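Local structure of histidinol-phosphatase (6NLR) at residues A[134-146]-A[182-194]. The protein probably hydrolyses histidinol phosphate to histidinol and phosphate in histidine biosynthesis, using a trinuclear metal centre. Numbering follows the deposited sequence.
Sequences IDFSAEDYNEGIV and ISLCQKFQQFFGE. Unlike the reference sequence in segment 134-146: Ile134 (reference Leu).
Phe188, Phe191 and Phe192 pack along the first turns of helix 138-149. Phe188 lies flat against the backbone where the helix begins: Ala138 N sits 3.4 Å above the plane of its ring, over the centre, with Ser137 C nearer the rim, while the CG methylene of Lys187 covers the opposite face. The Ala138 methyl, which also borders Phe188, lies over a face of Phe191, a CH-pi contact with CB 3.8 Å from the ring centroid and 23° off its normal. Phe192, CG anti to the carbonyl carbon (chi1 -57°), brings its far end to the helix side: CE1 reaches the edge of the Tyr141 ring, CZ packs on Val146 CG2 at 3.7 Å, and Asn142 OD1 lies 3.4 Å from CE2, at the ring edge.

The extended Lys187 chain passes Asp135 CB and delivers NZ to Asp135 O at 2.9 Å, in the carbonyl plane on a lone pair. Lys187 NZ stays 4.5 Å from Asp135 OD2, beyond a salt bridge, and a water lies between them. A second water donates to Ile134 O and Leu184 O over the Tyr141 ring; a third links Tyr141 OH to Cys185 O.

Ser137 is the N-cap, its OG accepting from Asp140 N at 3.1 Å. Leu184 CD2 touches Ile134 CG2, and His123, a manganese ligand, borders both Asp135 and Leu184. The contact joins a capped helix start to the loop after strand 178-179, at the border of the PHP-domain metal site, where a bound sulfate, probably from the crystallisation liquor, lies about 4 Å from the Asp135 side chain (nearest atoms).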
ATOM      1  N   ILE A 134      -5.874  -4.686   8.917  1.00 21.09           N
ATOM      2  CA  ILE A 134      -6.734  -5.011   7.751  1.00 21.98           C
ATOM      3  C   ILE A 134      -6.171  -6.251   7.040  1.00 22.90           C
ATOM      4  O   ILE A 134      -6.978  -7.005   6.464  1.00 21.17           O
ATOM      5  CB  ILE A 134      -6.804  -3.798   6.803  1.00 22.97           C
ATOM      6  CG1 ILE A 134      -7.538  -2.635   7.470  1.00 25.62           C
ATOM      7  CG2 ILE A 134      -7.418  -4.180   5.461  1.00 23.57           C
ATOM      8  CD1 ILE A 134      -7.228  -1.285   6.865  1.00 24.69           C
ATOM      9  N   ASP A 135      -4.851  -6.467   7.077  1.00 21.59           N
ATOM     10  CA  ASP A 135      -4.190  -7.358   6.079  1.00 26.33           C
ATOM     11  C   ASP A 135      -3.311  -8.443   6.722  1.00 24.54           C
ATOM     12  O   ASP A 135      -2.618  -9.110   5.976  1.00 26.82           O
ATOM     13  CB  ASP A 135      -3.398  -6.524   5.059  1.00 28.07           C
ATOM     14  CG  ASP A 135      -2.247  -5.717   5.630  1.00 28.96           C
ATOM     15  OD1 ASP A 135      -2.132  -5.633   6.854  1.00 34.76           O
ATOM     16  OD2 ASP A 135      -1.470  -5.175   4.841  1.00 35.64           O
ATOM     17  N   PHE A 136      -3.368  -8.675   8.034  1.00 23.95           N
ATOM     18  CA  PHE A 136      -2.483  -9.681   8.662  1.00 22.70           C
ATOM     19  C   PHE A 136      -2.989 -11.096   8.341  1.00 23.74           C
ATOM     20  O   PHE A 136      -2.227 -11.915   7.856  1.00 24.28           O
ATOM     21  CB  PHE A 136      -2.318  -9.441  10.162  1.00 23.31           C
ATOM     22  CG  PHE A 136      -1.367 -10.432  10.782  1.00 25.68           C
ATOM     23  CD1 PHE A 136       0.005 -10.338  10.558  1.00 27.77           C
ATOM     24  CD2 PHE A 136      -1.847 -11.501  11.522  1.00 26.19           C
ATOM     25  CE1 PHE A 136       0.869 -11.284  11.094  1.00 29.39           C
ATOM     26  CE2 PHE A 136      -0.983 -12.466  12.023  1.00 28.20           C
ATOM     27  CZ  PHE A 136       0.368 -12.348  11.824  1.00 28.17           C
ATOM     28  N   SER A 137      -4.241 -11.417   8.633  1.00 23.04           N
ATOM     29  CA  SER A 137      -4.776 -12.773   8.377  1.00 24.62           C
ATOM     30  C   SER A 137      -6.301 -12.714   8.375  1.00 24.88           C
ATOM     31  O   SER A 137      -6.880 -11.796   9.025  1.00 21.98           O
ATOM     32  CB  SER A 137      -4.264 -13.790   9.384  1.00 26.59           C
ATOM     33  OG  SER A 137      -5.054 -13.735  10.579  1.00 26.81           O
ATOM     34  N   ALA A 138      -6.922 -13.664   7.687  1.00 23.69           N
ATOM     35  CA  ALA A 138      -8.394 -13.763   7.590  1.00 26.19           C
ATOM     36  C   ALA A 138      -9.002 -13.798   9.000  1.00 25.96           C
ATOM     37  O   ALA A 138      -9.985 -13.064   9.239  1.00 24.93           O
ATOM     38  CB  ALA A 138      -8.758 -14.981   6.789  1.00 25.58           C
ATOM     39  N   GLU A 139      -8.462 -14.633   9.893  1.00 25.03           N
ATOM     40  CA  GLU A 139      -9.041 -14.861  11.244  1.00 29.56           C
ATOM     41  C   GLU A 139      -8.879 -13.569  12.067  1.00 26.48           C
ATOM     42  O   GLU A 139      -9.834 -13.168  12.771  1.00 26.25           O
ATOM     43  CB  GLU A 139      -8.387 -16.063  11.925  1.00 31.57           C
ATOM     44  CG  GLU A 139      -8.678 -17.379  11.218  1.00 37.32           C
ATOM     45  CD  GLU A 139      -7.768 -17.782  10.051  1.00 44.32           C
ATOM     46  OE1 GLU A 139      -6.817 -17.020   9.671  1.00 37.81           O
ATOM     47  OE2 GLU A 139      -7.986 -18.892   9.527  1.00 53.94           O
ATOM     48  N   ASP A 140      -7.727 -12.920  11.954  1.00 22.62           N
ATOM     49  CA  ASP A 140      -7.455 -11.687  12.719  1.00 24.07           C
ATOM     50  C   ASP A 140      -8.354 -10.574  12.181  1.00 25.11           C
ATOM     51  O   ASP A 140      -8.888  -9.786  13.003  1.00 22.63           O
ATOM     52  CB  ASP A 140      -5.972 -11.340  12.673  1.00 25.27           C
ATOM     53  CG  ASP A 140      -5.657 -10.100  13.468  1.00 26.69           C
ATOM     54  OD1 ASP A 140      -5.622 -10.208  14.733  1.00 28.83           O
ATOM     55  OD2 ASP A 140      -5.477  -9.047  12.829  1.00 29.13           O
ATOM     56  N   TYR A 141      -8.571 -10.538  10.860  1.00 23.77           N
ATOM     57  CA  TYR A 141      -9.449  -9.528  10.208  1.00 23.50           C
ATOM     58  C   TYR A 141     -10.900  -9.759  10.635  1.00 24.90           C
ATOM     59  O   TYR A 141     -11.615  -8.774  10.910  1.00 22.36           O
ATOM     60  CB  TYR A 141      -9.340  -9.570   8.680  1.00 22.65           C
ATOM     61  CG  TYR A 141     -10.076  -8.476   7.948  1.00 21.59           C
ATOM     62  CD1 TYR A 141      -9.766  -7.146   8.155  1.00 21.61           C
ATOM     63  CD2 TYR A 141     -11.075  -8.758   7.033  1.00 22.14           C
ATOM     64  CE1 TYR A 141     -10.422  -6.128   7.473  1.00 22.37           C
ATOM     65  CE2 TYR A 141     -11.741  -7.761   6.331  1.00 21.44           C
ATOM     66  CZ  TYR A 141     -11.413  -6.438   6.557  1.00 22.82           C
ATOM     67  OH  TYR A 141     -12.074  -5.438   5.909  1.00 23.05           O
ATOM     68  N   ASN A 142     -11.325 -11.021  10.664  1.00 24.53           N
ATOM     69  CA  ASN A 142     -12.673 -11.422  11.135  1.00 25.03           C
ATOM     70  C   ASN A 142     -12.881 -10.903  12.563  1.00 25.45           C
ATOM     71  O   ASN A 142     -13.882 -10.213  12.806  1.00 22.97           O
ATOM     72  CB  ASN A 142     -12.868 -12.940  11.104  1.00 24.64           C
ATOM     73  CG  ASN A 142     -14.302 -13.309  11.414  1.00 26.37           C
ATOM     74  OD1 ASN A 142     -15.221 -12.580  11.060  1.00 28.20           O
ATOM     75  ND2 ASN A 142     -14.498 -14.424  12.065  1.00 26.86           N
ATOM     76  N   GLU A 143     -11.973 -11.261  13.479  1.00 26.26           N
ATOM     77  CA  GLU A 143     -12.161 -11.028  14.935  1.00 30.24           C
ATOM     78  C   GLU A 143     -11.987  -9.540  15.238  1.00 26.21           C
ATOM     79  O   GLU A 143     -12.719  -9.040  16.067  1.00 27.77           O
ATOM     80  CB  GLU A 143     -11.201 -11.893  15.746  1.00 34.12           C
ATOM     81  CG  GLU A 143     -11.662 -13.333  15.778  1.00 47.59           C
ATOM     82  CD  GLU A 143     -10.602 -14.358  16.139  1.00 60.27           C
ATOM     83  OE1 GLU A 143      -9.594 -13.971  16.783  1.00 60.43           O
ATOM     84  OE2 GLU A 143     -10.809 -15.549  15.803  1.00 72.08           O
ATOM     85  N   GLY A 144     -11.061  -8.873  14.566  1.00 23.25           N
ATOM     86  CA  GLY A 144     -10.687  -7.496  14.898  1.00 23.01           C
ATOM     87  C   GLY A 144     -11.601  -6.469  14.262  1.00 22.01           C
ATOM     88  O   GLY A 144     -11.859  -5.434  14.901  1.00 19.13           O
ATOM     89  N   ILE A 145     -11.999  -6.701  13.013  1.00 20.67           N
ATOM     90  CA  ILE A 145     -12.617  -5.640  12.159  1.00 20.20           C
ATOM     91  C   ILE A 145     -14.007  -6.074  11.687  1.00 20.21           C
ATOM     92  O   ILE A 145     -14.972  -5.332  11.958  1.00 21.53           O
ATOM     93  CB  ILE A 145     -11.672  -5.236  11.031  1.00 19.35           C
ATOM     94  CG1 ILE A 145     -10.522  -4.417  11.606  1.00 20.06           C
ATOM     95  CG2 ILE A 145     -12.412  -4.491   9.912  1.00 19.39           C
ATOM     96  CD1 ILE A 145      -9.344  -4.196  10.666  1.00 20.03           C
ATOM     97  N   VAL A 146     -14.149  -7.237  11.058  1.00 21.36           N
ATOM     98  CA  VAL A 146     -15.466  -7.607  10.455  1.00 21.46           C
ATOM     99  C   VAL A 146     -16.522  -7.696  11.567  1.00 21.66           C
ATOM    100  O   VAL A 146     -17.604  -7.056  11.439  1.00 22.23           O
ATOM    101  CB  VAL A 146     -15.365  -8.888   9.616  1.00 22.82           C
ATOM    102  CG1 VAL A 146     -16.744  -9.298   9.113  1.00 20.90           C
ATOM    103  CG2 VAL A 146     -14.389  -8.682   8.445  1.00 23.48           C
ATOM    104  N   ILE A 182      -6.182   0.536  -2.917  1.00 22.57           N
ATOM    105  CA  ILE A 182      -7.401   1.118  -2.273  1.00 23.19           C
ATOM    106  C   ILE A 182      -8.591   0.140  -2.200  1.00 24.47           C
ATOM    107  O   ILE A 182      -9.714   0.628  -1.975  1.00 30.13           O
ATOM    108  CB  ILE A 182      -7.839   2.435  -2.928  1.00 23.77           C
ATOM    109  CG1 ILE A 182      -8.247   2.258  -4.391  1.00 25.60           C
ATOM    110  CG2 ILE A 182      -6.785   3.506  -2.730  1.00 25.00           C
ATOM    111  CD1 ILE A 182      -9.112   3.403  -4.911  1.00 26.76           C
ATOM    112  N   SER A 183      -8.402  -1.168  -2.332  1.00 22.25           N
ATOM    113  CA  SER A 183      -9.469  -2.156  -2.023  1.00 21.59           C
ATOM    114  C   SER A 183      -8.888  -3.270  -1.142  1.00 21.51           C
ATOM    115  O   SER A 183      -9.275  -4.460  -1.335  1.00 19.33           O
ATOM    116  CB  SER A 183     -10.087  -2.702  -3.290  1.00 23.76           C
ATOM    117  OG  SER A 183      -9.104  -3.369  -4.081  1.00 22.41           O
ATOM    118  N   LEU A 184      -8.010  -2.905  -0.207  1.00 20.01           N
ATOM    119  CA  LEU A 184      -7.297  -3.882   0.668  1.00 20.76           C
ATOM    120  C   LEU A 184      -8.308  -4.625   1.558  1.00 21.33           C
ATOM    121  O   LEU A 184      -7.970  -5.699   2.057  1.00 21.97           O
ATOM    122  CB  LEU A 184      -6.241  -3.174   1.524  1.00 21.30           C
ATOM    123  CG  LEU A 184      -5.284  -4.118   2.267  1.00 20.57           C
ATOM    124  CD1 LEU A 184      -4.348  -4.822   1.282  1.00 21.97           C
ATOM    125  CD2 LEU A 184      -4.470  -3.350   3.294  1.00 21.77           C
ATOM    126  N   CYS A 185      -9.502  -4.072   1.745  1.00 21.40           N
ATOM    127  CA  CYS A 185     -10.654  -4.721   2.430  1.00 23.08           C
ATOM    128  C   CYS A 185     -11.081  -6.008   1.698  1.00 21.88           C
ATOM    129  O   CYS A 185     -11.866  -6.768   2.306  1.00 24.78           O
ATOM    130  CB  CYS A 185     -11.832  -3.757   2.545  1.00 23.25           C
ATOM    131  SG  CYS A 185     -12.450  -3.111   0.957  1.00 26.56           S
ATOM    132  N   GLN A 186     -10.542  -6.295   0.508  1.00 21.53           N
ATOM    133  CA  GLN A 186     -10.865  -7.535  -0.271  1.00 24.03           C
ATOM    134  C   GLN A 186      -9.773  -8.605  -0.122  1.00 22.58           C
ATOM    135  O   GLN A 186      -9.911  -9.680  -0.724  1.00 24.61           O
ATOM    136  CB  GLN A 186     -11.083  -7.213  -1.756  1.00 23.14           C
ATOM    137  CG  GLN A 186     -12.111  -6.120  -2.001  1.00 23.06           C
ATOM    138  CD  GLN A 186     -13.463  -6.387  -1.385  1.00 26.12           C
ATOM    139  OE1 GLN A 186     -14.027  -5.539  -0.689  1.00 27.79           O
ATOM    140  NE2 GLN A 186     -14.007  -7.579  -1.633  1.00 24.65           N
ATOM    141  N   LYS A 187      -8.732  -8.359   0.676  1.00 21.79           N
ATOM    142  CA  LYS A 187      -7.576  -9.292   0.739  1.00 23.50           C
ATOM    143  C   LYS A 187      -8.024 -10.678   1.216  1.00 25.83           C
ATOM    144  O   LYS A 187      -7.434 -11.665   0.738  1.00 26.57           O
ATOM    145  CB  LYS A 187      -6.456  -8.762   1.628  1.00 24.60           C
ATOM    146  CG  LYS A 187      -5.268  -9.706   1.733  1.00 24.26           C
ATOM    147  CD  LYS A 187      -4.096  -9.125   2.450  1.00 25.45           C
ATOM    148  CE  LYS A 187      -2.932 -10.092   2.559  1.00 27.03           C
ATOM    149  NZ  LYS A 187      -1.812  -9.419   3.253  1.00 28.81           N
ATOM    150  N   PHE A 188      -9.033 -10.783   2.101  1.00 23.32           N
ATOM    151  CA  PHE A 188      -9.486 -12.094   2.645  1.00 23.86           C
ATOM    152  C   PHE A 188     -10.917 -12.385   2.208  1.00 25.44           C
ATOM    153  O   PHE A 188     -11.625 -13.175   2.867  1.00 25.12           O
ATOM    154  CB  PHE A 188      -9.314 -12.094   4.157  1.00 23.59           C
ATOM    155  CG  PHE A 188      -7.897 -11.829   4.586  1.00 24.27           C
ATOM    156  CD1 PHE A 188      -6.856 -12.675   4.195  1.00 24.77           C
ATOM    157  CD2 PHE A 188      -7.600 -10.711   5.341  1.00 24.27           C
ATOM    158  CE1 PHE A 188      -5.549 -12.402   4.565  1.00 24.43           C
ATOM    159  CE2 PHE A 188      -6.300 -10.466   5.745  1.00 23.18           C
ATOM    160  CZ  PHE A 188      -5.285 -11.306   5.354  1.00 23.12           C
ATOM    161  N   GLN A 189     -11.311 -11.746   1.111  1.00 23.82           N
ATOM    162  CA  GLN A 189     -12.629 -11.861   0.441  1.00 25.53           C
ATOM    163  C   GLN A 189     -13.261 -13.248   0.621  1.00 24.18           C
ATOM    164  O   GLN A 189     -14.425 -13.374   1.091  1.00 24.58           O
ATOM    165  CB  GLN A 189     -12.329 -11.773  -1.055  1.00 30.39           C
ATOM    166  CG  GLN A 189     -13.169 -10.761  -1.730  1.00 38.26           C
ATOM    167  CD  GLN A 189     -12.643 -10.445  -3.095  1.00 29.37           C
ATOM    168  OE1 GLN A 189     -12.926  -9.364  -3.533  1.00 36.78           O
ATOM    169  NE2 GLN A 189     -11.927 -11.352  -3.762  1.00 29.90           N
ATOM    170  N   GLN A 190     -12.536 -14.261   0.170  1.00 24.53           N
ATOM    171  CA  GLN A 190     -13.112 -15.613  -0.057  1.00 30.45           C
ATOM    172  C   GLN A 190     -13.347 -16.276   1.307  1.00 27.47           C
ATOM    173  O   GLN A 190     -14.217 -17.139   1.379  1.00 30.55           O
ATOM    174  CB  GLN A 190     -12.232 -16.393  -1.037  1.00 31.52           C
ATOM    175  CG  GLN A 190     -12.053 -15.706  -2.411  1.00 35.95           C
ATOM    176  CD  GLN A 190     -13.221 -15.616  -3.407  1.00 44.09           C
ATOM    177  OE1 GLN A 190     -14.378 -16.028  -3.180  1.00 35.04           O
ATOM    178  NE2 GLN A 190     -12.917 -15.049  -4.574  1.00 37.10           N
ATOM    179  N   PHE A 191     -12.653 -15.844   2.365  1.00 27.77           N
ATOM    180  CA  PHE A 191     -12.866 -16.353   3.749  1.00 27.15           C
ATOM    181  C   PHE A 191     -14.293 -16.003   4.190  1.00 24.84           C
ATOM    182  O   PHE A 191     -14.880 -16.741   4.986  1.00 22.04           O
ATOM    183  CB  PHE A 191     -11.850 -15.785   4.736  1.00 30.28           C
ATOM    184  CG  PHE A 191     -11.901 -16.403   6.119  1.00 32.29           C
ATOM    185  CD1 PHE A 191     -11.295 -17.625   6.374  1.00 33.07           C
ATOM    186  CD2 PHE A 191     -12.509 -15.732   7.178  1.00 33.12           C
ATOM    187  CE1 PHE A 191     -11.337 -18.172   7.651  1.00 36.09           C
ATOM    188  CE2 PHE A 191     -12.565 -16.292   8.449  1.00 33.12           C
ATOM    189  CZ  PHE A 191     -11.966 -17.505   8.684  1.00 34.10           C
ATOM    190  N   PHE A 192     -14.858 -14.935   3.638  1.00 22.59           N
ATOM    191  CA  PHE A 192     -16.211 -14.454   4.002  1.00 25.00           C
ATOM    192  C   PHE A 192     -17.224 -14.771   2.905  1.00 24.77           C
ATOM    193  O   PHE A 192     -18.358 -14.302   3.054  1.00 23.27           O
ATOM    194  CB  PHE A 192     -16.155 -12.947   4.283  1.00 26.02           C
ATOM    195  CG  PHE A 192     -15.173 -12.580   5.359  1.00 26.15           C
ATOM    196  CD1 PHE A 192     -13.849 -12.312   5.053  1.00 26.76           C
ATOM    197  CD2 PHE A 192     -15.568 -12.582   6.691  1.00 27.25           C
ATOM    198  CE1 PHE A 192     -12.940 -12.018   6.061  1.00 27.19           C
ATOM    199  CE2 PHE A 192     -14.651 -12.317   7.688  1.00 27.51           C
ATOM    200  CZ  PHE A 192     -13.348 -12.016   7.377  1.00 26.63           C
ATOM    201  N   GLY A 193     -16.834 -15.534   1.866  1.00 26.61           N
ATOM    202  CA  GLY A 193     -17.747 -15.893   0.769  1.00 31.25           C
ATOM    203  C   GLY A 193     -18.123 -14.656  -0.031  1.00 29.57           C
ATOM    204  O   GLY A 193     -19.255 -14.581  -0.548  1.00 31.14           O
ATOM    205  N   GLU A 194     -17.180 -13.724  -0.138  1.00 28.96           N
ATOM    206  CA  GLU A 194     -17.335 -12.438  -0.843  1.00 28.34           C
ATOM    207  C   GLU A 194     -16.366 -12.420  -2.018  1.00 28.25           C
ATOM    208  O   GLU A 194     -15.335 -13.150  -1.988  1.00 25.66           O
ATOM    209  CB  GLU A 194     -16.999 -11.279   0.095  1.00 31.90           C
ATOM    210  CG  GLU A 194     -18.003 -11.095   1.214  1.00 33.93           C
ATOM    211  CD  GLU A 194     -19.337 -10.501   0.803  1.00 40.66           C
ATOM    212  OE1 GLU A 194     -19.508 -10.143  -0.398  1.00 54.19           O
ATOM    213  OE2 GLU A 194     -20.229 -10.465   1.670  1.00 47.07           O
TER
HETATM  214  O   HOH W   1      -8.657  -7.292   4.313  1.00 22.99           O
HETATM  215  O   HOH W   2      -0.751  -6.832   2.613  1.00 40.98           O
HETATM  216  O   HOH W   3     -14.021  -5.897   4.202  1.00 21.16           O